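Local coordinates for protein 2-dehydro-3-deoxy-D-arabinonate dehydratase (Sulfolobus solfataricus, PDB 2Q18) that catalyses the removal of water from 2-dehydro-3-deoxy-D-arabinonate to give 2,5-dioxopentanoate, a step in the pentose oxidation pathway from D-arabinonate to 2-oxoglutarate, at residues I51-Q54 with S55-S59; R5-R9 with G10-S14. All blocks are in the same frame, centred on the assembly; numbering follows the deposited sequence.

Contact 1. Residues I51-Q54 with S55-S59; sequences IDYQ and SLLKS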
ATOM      1  N   ILE A  51     -24.265 -11.841 -14.691  1.00 33.68           N
ATOM      2  CA  ILE A  51     -23.303 -12.805 -14.167  1.00 33.62           C
ATOM      3  C   ILE A  51     -24.000 -14.161 -14.157  1.00 34.20           C
ATOM      4  O   ILE A  51     -24.870 -14.428 -13.318  1.00 34.94           O
ATOM      5  CB  ILE A  51     -22.773 -12.432 -12.745  1.00 33.68           C
ATOM      6  CG1 ILE A  51     -22.185 -11.009 -12.722  1.00 33.06           C
ATOM      7  CG2 ILE A  51     -21.756 -13.469 -12.249  1.00 32.52           C
ATOM      8  CD1 ILE A  51     -21.052 -10.754 -13.716  1.00 35.40           C
ATOM      9  N   ASP A  52     -23.626 -15.003 -15.110  1.00 33.89           N
ATOM     10  CA  ASP A  52     -24.277 -16.289 -15.294  1.00 33.62           C
ATOM     11  C   ASP A  52     -23.564 -17.355 -14.464  1.00 32.75           C
ATOM     12  O   ASP A  52     -22.657 -18.038 -14.945  1.00 32.41           O
ATOM     13  CB  ASP A  52     -24.312 -16.657 -16.783  1.00 34.20           C
ATOM     14  CG  ASP A  52     -25.239 -17.832 -17.084  1.00 36.62           C
ATOM     15  OD1 ASP A  52     -25.682 -18.536 -16.147  1.00 36.47           O
ATOM     16  OD2 ASP A  52     -25.511 -18.058 -18.280  1.00 39.63           O
ATOM     17  N   TYR A  53     -23.995 -17.477 -13.211  1.00 32.06           N
ATOM     18  CA  TYR A  53     -23.404 -18.398 -12.240  1.00 32.40           C
ATOM     19  C   TYR A  53     -23.427 -19.859 -12.711  1.00 32.34           C
ATOM     20  O   TYR A  53     -22.407 -20.552 -12.646  1.00 31.29           O
ATOM     21  CB  TYR A  53     -24.113 -18.235 -10.892  1.00 31.47           C
ATOM     22  CG  TYR A  53     -23.838 -19.313  -9.862  1.00 32.19           C
ATOM     23  CD1 TYR A  53     -22.576 -19.445  -9.271  1.00 29.27           C
ATOM     24  CD2 TYR A  53     -24.853 -20.184  -9.457  1.00 30.92           C
ATOM     25  CE1 TYR A  53     -22.331 -20.430  -8.313  1.00 29.74           C
ATOM     26  CE2 TYR A  53     -24.621 -21.168  -8.499  1.00 31.27           C
ATOM     27  CZ  TYR A  53     -23.359 -21.284  -7.931  1.00 31.22           C
ATOM     28  OH  TYR A  53     -23.129 -22.259  -6.986  1.00 30.96           O
ATOM     29  N   GLN A  54     -24.582 -20.313 -13.199  1.00 33.00           N
ATOM     30  CA  GLN A  54     -24.718 -21.688 -13.697  1.00 33.62           C
ATOM     31  C   GLN A  54     -23.775 -21.981 -14.859  1.00 32.97           C
ATOM     32  O   GLN A  54     -23.185 -23.057 -14.910  1.00 33.67           O
ATOM     33  CB  GLN A  54     -26.167 -22.014 -14.077  1.00 34.60           C
ATOM     34  CG  GLN A  54     -27.146 -22.057 -12.895  1.00 37.27           C
ATOM     35  CD  GLN A  54     -26.811 -23.121 -11.846  1.00 40.52           C
ATOM     36  OE1 GLN A  54     -27.141 -22.961 -10.671  1.00 43.03           O
ATOM     37  NE2 GLN A  54     -26.166 -24.209 -12.268  1.00 39.72           N
ATOM     38  N   SER A  55     -23.616 -21.020 -15.772  1.00 32.74           N
ATOM     39  CA  SER A  55     -22.657 -21.154 -16.873  1.00 33.30           C
ATOM     40  C   SER A  55     -21.212 -21.189 -16.393  1.00 32.55           C
ATOM     41  O   SER A  55     -20.409 -21.963 -16.917  1.00 33.18           O
ATOM     42  CB  SER A  55     -22.818 -20.037 -17.903  1.00 33.48           C
ATOM     43  OG  SER A  55     -23.983 -20.225 -18.678  1.00 38.49           O
ATOM     44  N   LEU A  56     -20.881 -20.343 -15.415  1.00 31.47           N
ATOM     45  CA  LEU A  56     -19.540 -20.341 -14.816  1.00 30.56           C
ATOM     46  C   LEU A  56     -19.198 -21.698 -14.213  1.00 28.86           C
ATOM     47  O   LEU A  56     -18.080 -22.177 -14.368  1.00 29.94           O
ATOM     48  CB  LEU A  56     -19.397 -19.250 -13.744  1.00 29.96           C
ATOM     49  CG  LEU A  56     -19.108 -17.811 -14.180  1.00 31.58           C
ATOM     50  CD1 LEU A  56     -19.123 -16.892 -12.959  1.00 30.30           C
ATOM     51  CD2 LEU A  56     -17.776 -17.696 -14.922  1.00 28.43           C
ATOM     52  N   LEU A  57     -20.162 -22.306 -13.531  1.00 28.08           N
ATOM     53  CA  LEU A  57     -19.991 -23.647 -12.967  1.00 28.99           C
ATOM     54  C   LEU A  57     -19.655 -24.687 -14.038  1.00 29.81           C
ATOM     55  O   LEU A  57     -18.780 -25.533 -13.833  1.00 30.34           O
ATOM     56  CB  LEU A  57     -21.245 -24.082 -12.201  1.00 28.61           C
ATOM     57  CG  LEU A  57     -21.660 -23.325 -10.934  1.00 29.75           C
ATOM     58  CD1 LEU A  57     -22.947 -23.910 -10.385  1.00 27.99           C
ATOM     59  CD2 LEU A  57     -20.559 -23.342  -9.868  1.00 29.58           C
ATOM     60  N   LYS A  58     -20.336 -24.604 -15.181  1.00 30.56           N
ATOM     61  CA  LYS A  58     -20.193 -25.597 -16.252  1.00 31.14           C
ATOM     62  C   LYS A  58     -19.026 -25.307 -17.188  1.00 30.31           C
ATOM     63  O   LYS A  58     -18.281 -26.216 -17.557  1.00 30.39           O
ATOM     64  CB  LYS A  58     -21.489 -25.703 -17.063  1.00 31.77           C
ATOM     65  CG  LYS A  58     -22.644 -26.332 -16.305  1.00 36.53           C
ATOM     66  CD  LYS A  58     -23.983 -25.999 -16.954  1.00 44.08           C
ATOM     67  CE  LYS A  58     -25.138 -26.441 -16.059  1.00 49.01           C
ATOM     68  NZ  LYS A  58     -26.442 -25.815 -16.436  1.00 51.49           N
ATOM     69  N   SER A  59     -18.876 -24.042 -17.566  1.00 29.86           N
ATOM     70  CA  SER A  59     -17.904 -23.644 -18.582  1.00 30.02           C
ATOM     71  C   SER A  59     -16.649 -22.945 -18.040  1.00 29.81           C
ATOM     72  O   SER A  59     -15.713 -22.681 -18.801  1.00 28.34           O
ATOM     73  CB  SER A  59     -18.584 -22.772 -19.642  1.00 31.35           C
ATOM     74  OG  SER A  59     -19.687 -23.453 -20.214  1.00 33.16           O
TER
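Asp52 and Ser55 meet through both carboxylate oxygens. OD2 of Asp52 accepts from Ser55 OG at 2.7 Å, while OD1 takes the backbone N of Ser55 in a longer bond of 3.3 Å. Both donors stand about 70° out of the carboxylate plane. With CG of Asp52 anti to its own backbone N (chi1 -167°), the short side chain folds over the start of the helix, where an aspartate can accept from a first-turn amide that lacks a carbonyl of a preceding turn; its negative charge is probably favoured by the positive end of the helix dipole.

Tyr53 and Leu57, one helical turn apart, pair on the inward side. CG of Leu57 is anti to its carbonyl carbon (chi1 -65°), which brings CD1 over one face of the phenol ring, displaced toward the rim and 3.6 Å from Tyr53 CZ, a CH-pi contact. Gln54 and Lys58 are exposed, which suits their long polar chains, and Gln54 NE2 still comes to 3.7 Å of Leu57 CD1.

Leu56 and Tyr53 turn to Phe4, and Leu56 reaches Val6 as well, packing the helix on strand 2-8. The carboxylate of Asp52, accepting from Ser55 N, makes a classic N-cap of helix 53-59.

Contact 2. Residues R5-R9 with G10-S14; sequences RVVKR and GYYIS
Gly10, whose C lies 4.1 Å from Val7 CG2, forms with Arg9 the tip of a type I' turn from Lys8 to Tyr11. Its phi is 87°, a region where glycine, having no side chain, is at ease.

Tyr11 closes the turn by a pair of backbone bonds with Lys8, the shorter being Lys8 N to Tyr11 O at 2.7 Å. Its CG lies between the backbone N and carbonyl carbon (chi1 55°), which swings the ring back over the turn: Lys8 O lies above the ring centre, 3.1 Å from Tyr11 CD1. The extended chain of Lys8 runs alongside, its CD 3.6 Å from Tyr11 OH.

Tyr12, on the opposite face of the hairpin, receives the guanidinium of Arg5 flat on its ring. The planes are only 10° apart, with Arg5 CZ 3.8 Å from the ring centroid, a cation-pi stack; Arg5 NH2 also makes a salt bridge to Asp72 and NE a hydrogen bond to Lys69 O.

Ile13 exchanges two 3.0 Å bonds with Val6 (Val6 N to Ile13 O, Ile13 N to Val6 O).

Strand 65-67 borders the hairpin along 2-8 and strand 23-26 along 11-17, while Lys8 makes a salt bridge, and Tyr11 OH a hydrogen bond, to Asp27 of the second subunit.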
ATOM      1  N   ARG A   5     -15.817 -16.559  -6.506  1.00 23.43           N
ATOM      2  CA  ARG A   5     -14.889 -15.523  -6.935  1.00 23.09           C
ATOM      3  C   ARG A   5     -14.425 -15.801  -8.356  1.00 23.35           C
ATOM      4  O   ARG A   5     -14.214 -16.959  -8.743  1.00 22.54           O
ATOM      5  CB  ARG A   5     -13.693 -15.438  -5.972  1.00 22.45           C
ATOM      6  CG  ARG A   5     -12.773 -14.222  -6.176  1.00 22.40           C
ATOM      7  CD  ARG A   5     -11.701 -14.133  -5.085  1.00 22.38           C
ATOM      8  NE  ARG A   5     -10.823 -15.303  -5.075  1.00 21.76           N
ATOM      9  CZ  ARG A   5      -9.613 -15.338  -4.526  1.00 23.45           C
ATOM     10  NH1 ARG A   5      -9.114 -14.263  -3.926  1.00 22.86           N
ATOM     11  NH2 ARG A   5      -8.898 -16.452  -4.576  1.00 22.09           N
ATOM     12  N   VAL A   6     -14.293 -14.730  -9.131  1.00 23.21           N
ATOM     13  CA  VAL A   6     -13.753 -14.810 -10.481  1.00 23.44           C
ATOM     14  C   VAL A   6     -12.475 -13.992 -10.572  1.00 24.72           C
ATOM     15  O   VAL A   6     -12.267 -13.055  -9.791  1.00 24.07           O
ATOM     16  CB  VAL A   6     -14.770 -14.317 -11.565  1.00 24.07           C
ATOM     17  CG1 VAL A   6     -16.103 -15.054 -11.439  1.00 22.40           C
ATOM     18  CG2 VAL A   6     -14.984 -12.796 -11.488  1.00 23.45           C
ATOM     19  N   VAL A   7     -11.619 -14.363 -11.517  1.00 25.04           N
ATOM     20  CA  VAL A   7     -10.482 -13.539 -11.894  1.00 26.40           C
ATOM     21  C   VAL A   7     -10.804 -12.911 -13.256  1.00 27.18           C
ATOM     22  O   VAL A   7     -11.322 -13.579 -14.158  1.00 27.17           O
ATOM     23  CB  VAL A   7      -9.135 -14.335 -11.871  1.00 26.99           C
ATOM     24  CG1 VAL A   7      -9.144 -15.502 -12.869  1.00 27.95           C
ATOM     25  CG2 VAL A   7      -7.940 -13.411 -12.114  1.00 26.77           C
ATOM     26  N   LYS A   8     -10.534 -11.615 -13.376  1.00 27.05           N
ATOM     27  CA  LYS A   8     -10.906 -10.834 -14.548  1.00 27.01           C
ATOM     28  C   LYS A   8      -9.788  -9.840 -14.819  1.00 28.24           C
ATOM     29  O   LYS A   8      -9.497  -8.979 -13.982  1.00 27.06           O
ATOM     30  CB  LYS A   8     -12.223 -10.097 -14.278  1.00 26.12           C
ATOM     31  CG  LYS A   8     -12.714  -9.191 -15.401  1.00 26.90           C
ATOM     32  CD  LYS A   8     -13.886  -8.354 -14.911  1.00 26.58           C
ATOM     33  CE  LYS A   8     -14.665  -7.732 -16.050  1.00 28.33           C
ATOM     34  NZ  LYS A   8     -15.849  -6.998 -15.517  1.00 30.01           N
ATOM     35  N   ARG A   9      -9.151  -9.979 -15.981  1.00 29.53           N
ATOM     36  CA  ARG A   9      -8.031  -9.123 -16.379  1.00 31.06           C
ATOM     37  C   ARG A   9      -7.001  -8.977 -15.251  1.00 31.14           C
ATOM     38  O   ARG A   9      -6.474  -7.889 -15.010  1.00 32.28           O
ATOM     39  CB  ARG A   9      -8.540  -7.747 -16.834  1.00 30.98           C
ATOM     40  CG  ARG A   9      -9.674  -7.798 -17.866  1.00 32.67           C
ATOM     41  CD  ARG A   9     -10.259  -6.413 -18.101  1.00 33.50           C
ATOM     42  NE  ARG A   9      -9.225  -5.465 -18.517  1.00 40.11           N
ATOM     43  CZ  ARG A   9      -9.005  -5.088 -19.775  1.00 41.58           C
ATOM     44  NH1 ARG A   9      -8.028  -4.229 -20.043  1.00 41.50           N
ATOM     45  NH2 ARG A   9      -9.765  -5.559 -20.761  1.00 39.78           N
ATOM     46  N   GLY A  10      -6.734 -10.074 -14.548  1.00 31.06           N
ATOM     47  CA  GLY A  10      -5.728 -10.076 -13.488  1.00 31.41           C
ATOM     48  C   GLY A  10      -6.182  -9.652 -12.097  1.00 31.12           C
ATOM     49  O   GLY A  10      -5.418  -9.782 -11.142  1.00 32.44           O
ATOM     50  N   TYR A  11      -7.409  -9.142 -11.972  1.00 30.06           N
ATOM     51  CA  TYR A  11      -7.972  -8.795 -10.657  1.00 28.74           C
ATOM     52  C   TYR A  11      -9.160  -9.684 -10.277  1.00 28.23           C
ATOM     53  O   TYR A  11      -9.751 -10.344 -11.135  1.00 27.97           O
ATOM     54  CB  TYR A  11      -8.341  -7.298 -10.565  1.00 28.38           C
ATOM     55  CG  TYR A  11      -9.287  -6.797 -11.638  1.00 29.17           C
ATOM     56  CD1 TYR A  11      -8.801  -6.157 -12.781  1.00 28.43           C
ATOM     57  CD2 TYR A  11     -10.671  -6.942 -11.506  1.00 28.66           C
ATOM     58  CE1 TYR A  11      -9.668  -5.689 -13.771  1.00 28.50           C
ATOM     59  CE2 TYR A  11     -11.545  -6.480 -12.496  1.00 26.84           C
ATOM     60  CZ  TYR A  11     -11.038  -5.854 -13.620  1.00 27.32           C
ATOM     61  OH  TYR A  11     -11.899  -5.390 -14.598  1.00 27.38           O
ATOM     62  N   TYR A  12      -9.501  -9.689  -8.992  1.00 27.02           N
ATOM     63  CA  TYR A  12     -10.578 -10.528  -8.473  1.00 27.40           C
ATOM     64  C   TYR A  12     -11.861  -9.749  -8.257  1.00 26.67           C
ATOM     65  O   TYR A  12     -11.829  -8.569  -7.899  1.00 25.52           O
ATOM     66  CB  TYR A  12     -10.185 -11.161  -7.138  1.00 27.94           C
ATOM     67  CG  TYR A  12      -9.079 -12.188  -7.200  1.00 30.21           C
ATOM     68  CD1 TYR A  12      -7.887 -11.993  -6.500  1.00 33.42           C
ATOM     69  CD2 TYR A  12      -9.228 -13.366  -7.937  1.00 27.95           C
ATOM     70  CE1 TYR A  12      -6.863 -12.945  -6.540  1.00 34.74           C
ATOM     71  CE2 TYR A  12      -8.216 -14.320  -7.986  1.00 30.42           C
ATOM     72  CZ  TYR A  12      -7.037 -14.105  -7.289  1.00 33.44           C
ATOM     73  OH  TYR A  12      -6.031 -15.048  -7.334  1.00 34.85           O
ATOM     74  N   ILE A  13     -12.988 -10.422  -8.476  1.00 25.68           N
ATOM     75  CA  ILE A  13     -14.289  -9.924  -8.042  1.00 25.13           C
ATOM     76  C   ILE A  13     -15.018 -11.057  -7.327  1.00 25.85           C
ATOM     77  O   ILE A  13     -15.090 -12.184  -7.837  1.00 24.86           O
ATOM     78  CB  ILE A  13     -15.160  -9.390  -9.209  1.00 25.51           C
ATOM     79  CG1 ILE A  13     -14.403  -8.339 -10.031  1.00 24.61           C
ATOM     80  CG2 ILE A  13     -16.470  -8.789  -8.664  1.00 24.06           C
ATOM     81  CD1 ILE A  13     -15.090  -7.954 -11.344  1.00 24.81           C
ATOM     82  N   SER A  14     -15.542 -10.757  -6.142  1.00 24.99           N
ATOM     83  CA  SER A  14     -16.319 -11.725  -5.384  1.00 25.38           C
ATOM     84  C   SER A  14     -17.812 -11.492  -5.540  1.00 26.34           C
ATOM     85  O   SER A  14     -18.273 -10.350  -5.612  1.00 25.47           O
ATOM     86  CB  SER A  14     -15.931 -11.696  -3.906  1.00 25.73           C
ATOM     87  OG  SER A  14     -14.684 -12.334  -3.713  1.00 23.86           O
TER

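Contact 2 precedes contact 1 in the chain, and the two meet where Leu56 CD1 packs on Val6 CG1, 3.8 Å apart, so helix 53-59 lies against the hairpin formed by strands 2-8 and 11-17. Both are partly buried: in contact 1 Tyr53 and Leu56 are buried and Gln54 and Lys58 exposed, while in contact 2 the buried residues include the charged Arg5 and Lys8. Residues 51-59 rely on bonds from residue i to i+4 and a capped helix end, residues 5-14 on paired cross-strand bonds and a tight turn. Contact 1 uses a carboxylate at its helix start, whereas contact 2 carries cations, one stacked on a ring and one bridged to the second subunit by a salt bridge. Both lie away from the metal and substrate sites.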